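Long-range contact in endo-xylogalacturonan hydrolase A (Aspergillus tubingensis, PDB 4C2L), which hydrolyses the xylose-substituted galacturonan backbone of xylogalacturonan, a component of the hairy regions of pectin: residues Arg132-Ile146 with Asn156-Phe170. Residues are numbered along the deposited sequence; the frame is centred on the assembly and turned at random.
Sequences RPTLLYITGGSNLEI and NVFNSVKGGATNVVF
Two neighbouring coils of a right-handed parallel beta-helix stack here, Tyr137-Thr139 on Asn159-Lys162 and, past a corner, Leu144-Ile146 on Val168-Phe170, with Ser142 beside Thr166. The axes of the first pair run parallel, 7° apart, at a spacing of 4.7 Å; those of the second are 4.8 Å apart. Each run keeps a constant register of its own, Ile138 facing Val161 and Leu144 facing Val168. Leu136, Ile138 and Gly140 on one coil and Ser160 and Lys162 on the other exchange backbone hydrogen bonds; Leu144, Ile146 and Val169 resume the pattern. Between the two runs the register slips by one residue, since Gly140 and Gly141 join the strands on one coil and three residues, Gly163 to Ala165, on the other. There Lys162 O is gripped twice, by Gly140 N and Ala165 N arriving from opposite faces of its carbonyl plane.

Inside the coil, Ile146 CD1 rests over one face of the Phe170 ring, 4.1 Å from its centroid, a CH-pi contact. Ile138 comes from the opposite direction: CG1 beside its backbone N (chi1 -70°) carries CD1 to 3.9 Å from Phe170 CZ, where it also touches Val168 CG1. Phe191 of the next coil adds an edge-to-face contact. On the outer side, the Tyr137 side chain crosses the Lys162 chain, which bends at chi3, Tyr137 OH lying 3.3 Å from Lys162 CD.

At the other end the Asn156 amide stacks on the Arg132 guanidinium, planes 13° apart. Asn156 CG sits 3.8 Å above the centre of the Arg132 guanidinium. Pro155 O, Lys186 O and Asn187 OD1 hold the guanidinium, and Asn187 O takes Asn156 ND2, fixing both flat groups. Asn156 lies about 7 Å, side chain to side chain, from Asp210, the probable proton donor. Coil-on-coil parallel pairing around an apolar interior is typical of the family 28 beta-helix.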
loop_
_atom_site.group_PDB
_atom_site.type_symbol
_atom_site.label_atom_id
_atom_site.label_comp_id
_atom_site.label_asym_id
_atom_site.label_seq_id
_atom_site.Cartn_x
_atom_site.Cartn_y
_atom_site.Cartn_z
ATOM N N ARG A 132 15.076 -3.428 3.586
ATOM C CA ARG A 132 14.216 -4.601 3.833
ATOM C C ARG A 132 13.412 -5.012 2.600
ATOM O O ARG A 132 12.994 -4.158 1.808
ATOM C CB ARG A 132 13.229 -4.297 4.967
ATOM C CG ARG A 132 13.892 -3.955 6.291
ATOM C CD ARG A 132 12.901 -3.259 7.201
ATOM N NE ARG A 132 12.749 -1.856 6.793
ATOM C CZ ARG A 132 11.735 -1.073 7.142
ATOM N NH1 ARG A 132 10.731 -1.552 7.870
ATOM N NH2 ARG A 132 11.722 0.203 6.752
ATOM N N PRO A 133 13.141 -6.322 2.457
ATOM C CA PRO A 133 12.376 -6.808 1.312
ATOM C C PRO A 133 10.865 -6.592 1.455
ATOM O O PRO A 133 10.362 -6.480 2.570
ATOM C CB PRO A 133 12.658 -8.316 1.326
ATOM C CG PRO A 133 12.874 -8.620 2.786
ATOM C CD PRO A 133 13.612 -7.420 3.323
ATOM N N THR A 134 10.173 -6.588 0.320
ATOM C CA THR A 134 8.701 -6.633 0.254
ATOM C C THR A 134 8.238 -8.064 0.407
ATOM O O THR A 134 8.867 -8.980 -0.138
ATOM C CB THR A 134 8.271 -6.080 -1.109
ATOM O OG1 THR A 134 8.649 -4.702 -1.124
ATOM C CG2 THR A 134 6.744 -6.256 -1.379
ATOM N N LEU A 135 7.144 -8.264 1.145
ATOM C CA LEU A 135 6.682 -9.625 1.438
ATOM C C LEU A 135 6.166 -10.350 0.183
ATOM O O LEU A 135 6.599 -11.486 -0.089
ATOM C CB LEU A 135 5.599 -9.590 2.538
ATOM C CG LEU A 135 4.956 -10.936 2.842
ATOM C CD1 LEU A 135 5.990 -11.867 3.473
ATOM C CD2 LEU A 135 3.785 -10.709 3.786
ATOM N N LEU A 136 5.240 -9.722 -0.563
ATOM C CA LEU A 136 4.710 -10.295 -1.809
ATOM C C LEU A 136 4.956 -9.277 -2.918
ATOM O O LEU A 136 4.335 -8.198 -2.953
ATOM C CB LEU A 136 3.207 -10.595 -1.685
ATOM C CG LEU A 136 2.550 -11.207 -2.931
ATOM C CD1 LEU A 136 3.260 -12.493 -3.376
ATOM C CD2 LEU A 136 1.093 -11.500 -2.616
ATOM N N TYR A 137 5.879 -9.614 -3.802
ATOM C CA TYR A 137 6.384 -8.667 -4.779
ATOM C C TYR A 137 6.025 -9.178 -6.164
ATOM O O TYR A 137 6.558 -10.202 -6.635
ATOM C CB TYR A 137 7.904 -8.559 -4.614
ATOM C CG TYR A 137 8.569 -7.548 -5.503
ATOM C CD1 TYR A 137 8.733 -6.223 -5.079
ATOM C CD2 TYR A 137 9.090 -7.921 -6.746
ATOM C CE1 TYR A 137 9.357 -5.283 -5.889
ATOM C CE2 TYR A 137 9.725 -6.985 -7.563
ATOM C CZ TYR A 137 9.854 -5.675 -7.120
ATOM O OH TYR A 137 10.484 -4.734 -7.895
ATOM N N ILE A 138 5.091 -8.484 -6.805
ATOM C CA ILE A 138 4.585 -8.890 -8.115
ATOM C C ILE A 138 5.143 -7.911 -9.146
ATOM O O ILE A 138 4.989 -6.688 -9.010
ATOM C CB ILE A 138 3.034 -8.858 -8.125
ATOM C CG1 ILE A 138 2.472 -9.977 -7.269
ATOM C CG2 ILE A 138 2.475 -8.966 -9.552
ATOM C CD1 ILE A 138 1.057 -9.690 -6.780
ATOM N N THR A 139 5.814 -8.436 -10.171
ATOM C CA THR A 139 6.323 -7.570 -11.215
ATOM C C THR A 139 6.054 -8.205 -12.563
ATOM O O THR A 139 6.403 -9.366 -12.783
ATOM C CB THR A 139 7.813 -7.218 -11.028
ATOM O OG1 THR A 139 8.219 -6.360 -12.097
ATOM C CG2 THR A 139 8.700 -8.473 -10.971
ATOM N N GLY A 140 5.401 -7.457 -13.451
ATOM C CA GLY A 140 5.014 -8.029 -14.746
ATOM C C GLY A 140 3.975 -9.129 -14.605
ATOM O O GLY A 140 3.349 -9.291 -13.558
ATOM N N GLY A 141 3.767 -9.863 -15.694
ATOM C CA GLY A 141 2.809 -10.944 -15.733
ATOM C C GLY A 141 1.368 -10.465 -15.782
ATOM O O GLY A 141 1.094 -9.285 -16.025
ATOM N N SER A 142 0.455 -11.392 -15.543
ATOM C CA SER A 142 -0.968 -11.145 -15.740
ATOM C C SER A 142 -1.829 -12.173 -15.032
ATOM O O SER A 142 -1.373 -13.292 -14.756
ATOM C CB SER A 142 -1.292 -11.143 -17.239
ATOM O OG SER A 142 -1.029 -12.411 -17.834
ATOM N N ASN A 143 -3.084 -11.797 -14.767
ATOM C CA ASN A 143 -4.092 -12.706 -14.243
ATOM C C ASN A 143 -3.631 -13.358 -12.942
ATOM O O ASN A 143 -3.448 -14.572 -12.867
ATOM C CB ASN A 143 -4.460 -13.766 -15.303
ATOM C CG ASN A 143 -4.917 -13.147 -16.622
ATOM O OD1 ASN A 143 -4.543 -13.607 -17.710
ATOM N ND2 ASN A 143 -5.713 -12.099 -16.533
ATOM N N LEU A 144 -3.403 -12.526 -11.934
ATOM C CA LEU A 144 -2.933 -12.978 -10.639
ATOM C C LEU A 144 -4.019 -12.711 -9.621
ATOM O O LEU A 144 -4.586 -11.620 -9.587
ATOM C CB LEU A 144 -1.662 -12.228 -10.242
ATOM C CG LEU A 144 -0.585 -12.180 -11.344
ATOM C CD1 LEU A 144 0.489 -11.159 -11.034
ATOM C CD2 LEU A 144 0.029 -13.550 -11.558
ATOM N N GLU A 145 -4.291 -13.707 -8.788
ATOM C CA GLU A 145 -5.350 -13.600 -7.795
ATOM C C GLU A 145 -4.756 -13.998 -6.443
ATOM O O GLU A 145 -4.146 -15.066 -6.318
ATOM C CB GLU A 145 -6.514 -14.518 -8.212
ATOM C CG GLU A 145 -7.759 -14.416 -7.351
ATOM C CD GLU A 145 -7.819 -15.428 -6.209
ATOM O OE1 GLU A 145 -6.953 -16.338 -6.103
ATOM O OE2 GLU A 145 -8.770 -15.318 -5.409
ATOM N N ILE A 146 -4.896 -13.112 -5.458
ATOM C CA ILE A 146 -4.368 -13.307 -4.118
ATOM C C ILE A 146 -5.537 -13.140 -3.155
ATOM O O ILE A 146 -6.120 -12.063 -3.065
ATOM C CB ILE A 146 -3.258 -12.284 -3.772
ATOM C CG1 ILE A 146 -2.161 -12.280 -4.853
ATOM C CG2 ILE A 146 -2.636 -12.588 -2.408
ATOM C CD1 ILE A 146 -2.478 -11.360 -6.016
ATOM N N ASN A 156 8.655 -5.028 5.932
ATOM C CA ASN A 156 8.538 -3.735 5.228
ATOM C C ASN A 156 7.192 -3.809 4.483
ATOM O O ASN A 156 6.177 -4.144 5.085
ATOM C CB ASN A 156 9.755 -3.622 4.278
ATOM C CG ASN A 156 10.125 -2.178 3.851
ATOM O OD1 ASN A 156 11.264 -1.961 3.410
ATOM N ND2 ASN A 156 9.194 -1.244 3.886
ATOM N N VAL A 157 7.169 -3.523 3.180
ATOM C CA VAL A 157 5.894 -3.455 2.437
ATOM C C VAL A 157 5.240 -4.839 2.384
ATOM O O VAL A 157 5.934 -5.849 2.215
ATOM C CB VAL A 157 6.135 -2.905 1.006
ATOM C CG1 VAL A 157 4.857 -2.967 0.155
ATOM C CG2 VAL A 157 6.661 -1.466 1.111
ATOM N N PHE A 158 3.911 -4.896 2.542
ATOM C CA PHE A 158 3.197 -6.173 2.423
ATOM C C PHE A 158 3.168 -6.615 0.957
ATOM O O PHE A 158 3.636 -7.705 0.611
ATOM C CB PHE A 158 1.735 -6.037 2.870
ATOM C CG PHE A 158 1.513 -5.996 4.361
ATOM C CD1 PHE A 158 1.537 -4.783 5.063
ATOM C CD2 PHE A 158 1.147 -7.159 5.038
ATOM C CE1 PHE A 158 1.255 -4.740 6.434
ATOM C CE2 PHE A 158 0.854 -7.133 6.403
ATOM C CZ PHE A 158 0.917 -5.930 7.110
ATOM N N ASN A 159 2.571 -5.791 0.096
ATOM C CA ASN A 159 2.324 -6.176 -1.293
ATOM C C ASN A 159 2.729 -5.051 -2.210
ATOM O O ASN A 159 2.421 -3.883 -1.950
ATOM C CB ASN A 159 0.816 -6.397 -1.528
ATOM C CG ASN A 159 0.248 -7.467 -0.646
ATOM O OD1 ASN A 159 0.512 -8.642 -0.855
ATOM N ND2 ASN A 159 -0.509 -7.066 0.373
ATOM N N SER A 160 3.409 -5.396 -3.298
ATOM C CA SER A 160 3.777 -4.427 -4.318
ATOM C C SER A 160 3.414 -4.991 -5.694
ATOM O O SER A 160 3.570 -6.196 -5.915
ATOM C CB SER A 160 5.278 -4.155 -4.236
ATOM O OG SER A 160 5.682 -3.239 -5.230
ATOM N N VAL A 161 2.963 -4.131 -6.605
ATOM C CA VAL A 161 2.667 -4.552 -7.970
ATOM C C VAL A 161 3.332 -3.528 -8.867
ATOM O O VAL A 161 3.112 -2.318 -8.721
ATOM C CB VAL A 161 1.144 -4.581 -8.253
ATOM C CG1 VAL A 161 0.875 -5.002 -9.698
ATOM C CG2 VAL A 161 0.432 -5.530 -7.292
ATOM N N LYS A 162 4.179 -4.012 -9.767
ATOM C CA LYS A 162 4.826 -3.133 -10.727
ATOM C C LYS A 162 5.194 -3.903 -11.990
ATOM O O LYS A 162 4.643 -4.975 -12.243
ATOM C CB LYS A 162 6.038 -2.450 -10.111
ATOM C CG LYS A 162 7.182 -3.381 -9.803
ATOM C CD LYS A 162 8.357 -2.560 -9.277
ATOM C CE LYS A 162 8.074 -2.095 -7.863
ATOM N NZ LYS A 162 9.103 -1.100 -7.459
ATOM N N GLY A 163 6.082 -3.330 -12.793
ATOM C CA GLY A 163 6.568 -3.986 -14.011
ATOM C C GLY A 163 5.538 -4.225 -15.105
ATOM O O GLY A 163 5.746 -5.087 -15.971
ATOM N N GLY A 164 4.431 -3.484 -15.072
ATOM C CA GLY A 164 3.370 -3.632 -16.078
ATOM C C GLY A 164 2.466 -4.833 -15.874
ATOM O O GLY A 164 1.786 -5.270 -16.816
ATOM N N ALA A 165 2.424 -5.367 -14.646
ATOM C CA ALA A 165 1.475 -6.432 -14.299
ATOM C C ALA A 165 0.079 -6.005 -14.714
ATOM O O ALA A 165 -0.249 -4.808 -14.637
ATOM C CB ALA A 165 1.507 -6.715 -12.797
ATOM N N THR A 166 -0.739 -6.942 -15.177
ATOM C CA THR A 166 -2.111 -6.582 -15.529
ATOM C C THR A 166 -3.105 -7.597 -14.985
ATOM O O THR A 166 -2.792 -8.779 -14.890
ATOM C CB THR A 166 -2.291 -6.388 -17.059
ATOM O OG1 THR A 166 -3.617 -5.905 -17.323
ATOM C CG2 THR A 166 -2.095 -7.691 -17.796
ATOM N N ASN A 167 -4.294 -7.134 -14.607
ATOM C CA ASN A 167 -5.347 -8.013 -14.078
ATOM C C ASN A 167 -4.892 -8.724 -12.795
ATOM O O ASN A 167 -4.696 -9.952 -12.775
ATOM C CB ASN A 167 -5.808 -9.066 -15.105
ATOM C CG ASN A 167 -6.206 -8.463 -16.448
ATOM O OD1 ASN A 167 -6.852 -7.415 -16.510
ATOM N ND2 ASN A 167 -5.845 -9.147 -17.533
ATOM N N VAL A 168 -4.700 -7.940 -11.742
ATOM C CA VAL A 168 -4.256 -8.454 -10.459
ATOM C C VAL A 168 -5.367 -8.159 -9.460
ATOM O O VAL A 168 -5.825 -7.011 -9.347
ATOM C CB VAL A 168 -2.963 -7.757 -10.010
ATOM C CG1 VAL A 168 -2.481 -8.306 -8.672
ATOM C CG2 VAL A 168 -1.891 -7.933 -11.086
ATOM N N VAL A 169 -5.792 -9.189 -8.736
ATOM C CA VAL A 169 -6.876 -9.015 -7.771
ATOM C C VAL A 169 -6.469 -9.505 -6.389
ATOM O O VAL A 169 -6.047 -10.654 -6.246
ATOM C CB VAL A 169 -8.168 -9.747 -8.218
ATOM C CG1 VAL A 169 -9.255 -9.570 -7.166
ATOM C CG2 VAL A 169 -8.649 -9.218 -9.559
ATOM N N PHE A 170 -6.601 -8.630 -5.389
ATOM C CA PHE A 170 -6.375 -8.972 -3.983
ATOM C C PHE A 170 -7.748 -8.967 -3.338
ATOM O O PHE A 170 -8.438 -7.950 -3.378
ATOM C CB PHE A 170 -5.518 -7.911 -3.284
ATOM C CG PHE A 170 -4.127 -7.762 -3.848
ATOM C CD1 PHE A 170 -3.879 -6.866 -4.886
ATOM C CD2 PHE A 170 -3.061 -8.478 -3.318
ATOM C CE1 PHE A 170 -2.589 -6.693 -5.397
ATOM C CE2 PHE A 170 -1.766 -8.326 -3.828
ATOM C CZ PHE A 170 -1.533 -7.427 -4.872
HETATM O O HOH W 1 13.653 -1.072 2.448
HETATM O O HOH W 2 8.013 -6.857 3.918
HETATM O O HOH W 3 9.578 -3.354 1.136
HETATM O O HOH W 4 8.097 -3.255 -3.162
HETATM O O HOH W 5 6.430 -5.262 -7.115
HETATM O O HOH W 6 1.776 -7.862 -18.235
#